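Local coordinates for protein yncA (Salmonella typhimurium, PDB 3DR8) that is a GNAT-family acetyltransferase that binds acetyl coenzyme A and probably passes its acetyl group to an amine substrate, at residues Thr83-Val88 / Val118-Ile123. Sequence-based numbering, arbitrary orientation.
With ACO (acetyl coenzyme *a), chain H.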
loop_
_atom_site.group_PDB
_atom_site.type_symbol
_atom_site.label_atom_id
_atom_site.label_comp_id
_atom_site.label_asym_id
_atom_site.label_seq_id
_atom_site.Cartn_x
_atom_site.Cartn_y
_atom_site.Cartn_z
ATOM N N THR A 83 1.843 -5.335 10.911
ATOM C CA THR A 83 1.126 -5.823 9.750
ATOM C C THR A 83 2.094 -6.240 8.654
ATOM O O THR A 83 2.940 -5.455 8.258
ATOM C CB THR A 83 0.180 -4.750 9.218
ATOM O OG1 THR A 83 -0.787 -4.425 10.236
ATOM C CG2 THR A 83 -0.531 -5.220 7.927
ATOM N N VAL A 84 1.946 -7.460 8.144
ATOM C CA VAL A 84 2.779 -7.915 7.037
ATOM C C VAL A 84 1.916 -8.165 5.832
ATOM O O VAL A 84 0.728 -8.534 5.938
ATOM C CB VAL A 84 3.640 -9.156 7.385
ATOM C CG1 VAL A 84 4.648 -8.808 8.482
ATOM C CG2 VAL A 84 2.799 -10.307 7.835
ATOM N N GLU A 85 2.520 -7.971 4.668
ATOM C CA GLU A 85 1.899 -8.424 3.451
ATOM C C GLU A 85 2.702 -9.614 2.888
ATOM O O GLU A 85 3.912 -9.522 2.660
ATOM C CB GLU A 85 1.778 -7.280 2.456
ATOM C CG GLU A 85 1.084 -7.674 1.127
ATOM C CD GLU A 85 0.855 -6.463 0.213
ATOM O OE1 GLU A 85 1.808 -5.657 0.062
ATOM O OE2 GLU A 85 -0.263 -6.300 -0.341
ATOM N N HIS A 86 2.009 -10.724 2.672
ATOM C CA HIS A 86 2.666 -11.963 2.275
ATOM C C HIS A 86 2.413 -12.332 0.819
ATOM O O HIS A 86 1.553 -11.760 0.122
ATOM C CB HIS A 86 2.190 -13.108 3.176
ATOM C CG HIS A 86 0.726 -13.369 3.040
ATOM N ND1 HIS A 86 0.222 -14.285 2.145
ATOM C CD2 HIS A 86 -0.342 -12.752 3.594
ATOM C CE1 HIS A 86 -1.098 -14.265 2.195
ATOM N NE2 HIS A 86 -1.465 -13.342 3.066
ATOM N N SER A 87 3.165 -13.317 0.361
ATOM C CA SER A 87 2.920 -13.848 -0.955
ATOM C C SER A 87 3.251 -15.341 -1.007
ATOM O O SER A 87 4.088 -15.832 -0.244
ATOM C CB SER A 87 3.737 -13.060 -1.973
ATOM O OG SER A 87 5.107 -13.136 -1.672
ATOM N N VAL A 88 2.581 -16.042 -1.923
ATOM C CA VAL A 88 2.747 -17.458 -2.077
ATOM C C VAL A 88 2.828 -17.668 -3.574
ATOM O O VAL A 88 1.935 -17.227 -4.275
ATOM C CB VAL A 88 1.517 -18.271 -1.514
ATOM C CG1 VAL A 88 1.745 -19.821 -1.654
ATOM C CG2 VAL A 88 1.206 -17.923 -0.057
ATOM N N VAL A 118 -1.437 -8.772 12.006
ATOM C CA VAL A 118 -2.281 -8.891 10.816
ATOM C C VAL A 118 -1.430 -9.330 9.635
ATOM O O VAL A 118 -0.299 -8.859 9.457
ATOM C CB VAL A 118 -3.094 -7.569 10.476
ATOM C CG1 VAL A 118 -3.950 -7.748 9.173
ATOM C CG2 VAL A 118 -4.039 -7.185 11.610
HETATM N N MSE A 119 -1.968 -10.259 8.866
HETATM C CA MSE A 119 -1.477 -10.569 7.518
HETATM C C MSE A 119 -2.441 -10.022 6.469
HETATM O O MSE A 119 -3.643 -10.247 6.547
HETATM C CB MSE A 119 -1.378 -12.083 7.329
HETATM C CG MSE A 119 -0.440 -12.736 8.309
HETATM SE SE MSE A 119 -0.337 -14.657 8.112
HETATM C CE MSE A 119 0.693 -14.821 6.485
ATOM N N VAL A 120 -1.893 -9.340 5.482
ATOM C CA VAL A 120 -2.651 -8.744 4.392
ATOM C C VAL A 120 -2.309 -9.452 3.088
ATOM O O VAL A 120 -1.125 -9.533 2.709
ATOM C CB VAL A 120 -2.403 -7.201 4.260
ATOM C CG1 VAL A 120 -3.009 -6.640 2.946
ATOM C CG2 VAL A 120 -2.936 -6.414 5.558
ATOM N N ALA A 121 -3.337 -9.974 2.429
ATOM C CA ALA A 121 -3.199 -10.525 1.057
ATOM C C ALA A 121 -3.734 -9.530 0.009
ATOM O O ALA A 121 -4.920 -9.167 0.022
ATOM C CB ALA A 121 -3.912 -11.859 0.945
ATOM N N GLY A 122 -2.865 -9.088 -0.897
ATOM C CA GLY A 122 -3.293 -8.288 -2.049
ATOM C C GLY A 122 -3.532 -9.218 -3.233
ATOM O O GLY A 122 -2.581 -9.690 -3.861
ATOM N N ILE A 123 -4.794 -9.511 -3.546
ATOM C CA ILE A 123 -5.102 -10.529 -4.565
ATOM C C ILE A 123 -5.864 -9.886 -5.755
ATOM O O ILE A 123 -6.862 -9.153 -5.511
ATOM C CB ILE A 123 -5.953 -11.665 -3.918
ATOM C CG1 ILE A 123 -5.280 -12.160 -2.620
ATOM C CG2 ILE A 123 -6.185 -12.817 -4.908
ATOM C CD1 ILE A 123 -6.128 -13.144 -1.867
HETATM N N1A ACO H . -11.016 -21.803 -8.978
HETATM C C2A ACO H . -11.405 -21.785 -7.688
HETATM N N3A ACO H . -10.691 -22.446 -6.749
HETATM C C4A ACO H . -9.572 -23.136 -7.088
HETATM C C5A ACO H . -9.154 -23.163 -8.397
HETATM C C6A ACO H . -9.888 -22.480 -9.346
HETATM N N6A ACO H . -9.450 -22.530 -10.630
HETATM N N7A ACO H . -8.036 -23.908 -8.468
HETATM C C8A ACO H . -7.747 -24.332 -7.216
HETATM N N9A ACO H . -8.701 -23.872 -6.396
HETATM C C1B ACO H . -8.754 -24.058 -4.931
HETATM C C2B ACO H . -8.557 -25.467 -4.399
HETATM O O2B ACO H . -9.771 -26.244 -4.506
HETATM C C3B ACO H . -8.134 -25.127 -2.969
HETATM O O3B ACO H . -9.259 -24.904 -2.119
HETATM P P3B ACO H . -9.163 -25.348 -0.565
HETATM O O7A ACO H . -7.877 -24.755 0.005
HETATM O O8A ACO H . -9.075 -26.855 -0.685
HETATM O O9A ACO H . -10.456 -24.864 0.029
HETATM C C4B ACO H . -7.398 -23.792 -3.074
HETATM O O4B ACO H . -7.665 -23.306 -4.382
HETATM C C5B ACO H . -5.887 -23.876 -2.843
HETATM O O5B ACO H . -5.379 -25.009 -3.532
HETATM P P1A ACO H . -3.833 -25.416 -3.535
HETATM O O1A ACO H . -3.693 -26.565 -4.513
HETATM O O2A ACO H . -3.248 -25.479 -2.143
HETATM O O3A ACO H . -3.225 -24.114 -4.277
HETATM P P2A ACO H . -1.912 -24.037 -5.177
HETATM O O4A ACO H . -2.313 -24.075 -6.624
HETATM O O5A ACO H . -0.756 -24.881 -4.704
HETATM O O6A ACO H . -1.500 -22.521 -4.778
HETATM C CBP ACO H . -1.647 -20.292 -5.634
HETATM C CCP ACO H . -2.393 -21.419 -4.949
HETATM C CDP ACO H . -2.636 -19.180 -5.949
HETATM C CEP ACO H . -0.610 -19.770 -4.645
HETATM C CAP ACO H . -0.956 -20.856 -6.897
HETATM O OAP ACO H . -1.874 -21.428 -7.876
HETATM C C9P ACO H . -0.091 -19.900 -7.681
HETATM O O9P ACO H . 1.121 -19.902 -7.562
HETATM N N8P ACO H . -0.687 -19.104 -8.588
HETATM C C7P ACO H . -0.059 -18.128 -9.476
HETATM C C6P ACO H . 0.565 -16.966 -8.656
HETATM C C5P ACO H . -0.454 -16.397 -7.639
HETATM O O5P ACO H . -1.599 -16.029 -7.968
HETATM N N4P ACO H . -0.048 -16.299 -6.367
HETATM C C3P ACO H . -0.876 -15.795 -5.254
HETATM C C2P ACO H . -0.929 -14.266 -5.343
HETATM S S1P ACO H . -1.880 -13.517 -4.043
HETATM C C ACO H . -1.134 -14.000 -2.503
HETATM O O ACO H . 0.266 -14.188 -2.748
HETATM C CH3 ACO H . -1.410 -13.020 -1.352
HETATM O O HOH W 1 -0.119 -9.867 -1.071
#
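T83, V84 and E85 pair in parallel with V118, M119 and V120, but the two strands diverge at 41° and part beyond this point. V84 takes two backbone bonds. V84 N donates to V118 O at 3.0 Å, and V84 O receives V120 N at 2.8 Å. The next bond, from H86 N to V120 O, is already weak at 3.4 Å. Farther along, one water bridges the gap: it donates to H86 O and accepts from G122 N.

This splaying of two neighbouring parallel strands is the hallmark of the GNAT fold, and the acetyl end and pantetheine arm of acetyl coenzyme A enter the opening. V88 N donates to the acetyl oxygen O of the cofactor at 3.1 Å, and V88 O receives a weak bond from its N4P. From the other strand, A121 CB touches the acetyl methyl CH3 at 3.6 Å, while I123 CG1 and G122 O lie near the sulfur. Helix 99-113 links the strands in a beta-alpha-beta unit.

On the face toward that helix, with CG between backbone N and carbonyl carbon (chi1 63°), H86 swings its ring across to the second strand. Selenomethionine M119 bends at chi3 (73°), which brings CE over one face of the H86 ring, 4.0 Å from its centroid, as a CH-pi contact. The two side chains cross at about a right angle. NE2 of the ring is next to A121 CB, and CE1 approaches the acetyl methyl. H134 and F139 also meet this ring.

On the other face, T83 CG2 meets V120 CG2 at 3.6 Å. T83 OG1 lies beside V118 CB and hydrogen-bonds V148 O of the second subunit. The extended chain of E85 leaves its own strand and runs beside 118-123, with CG against V120 O.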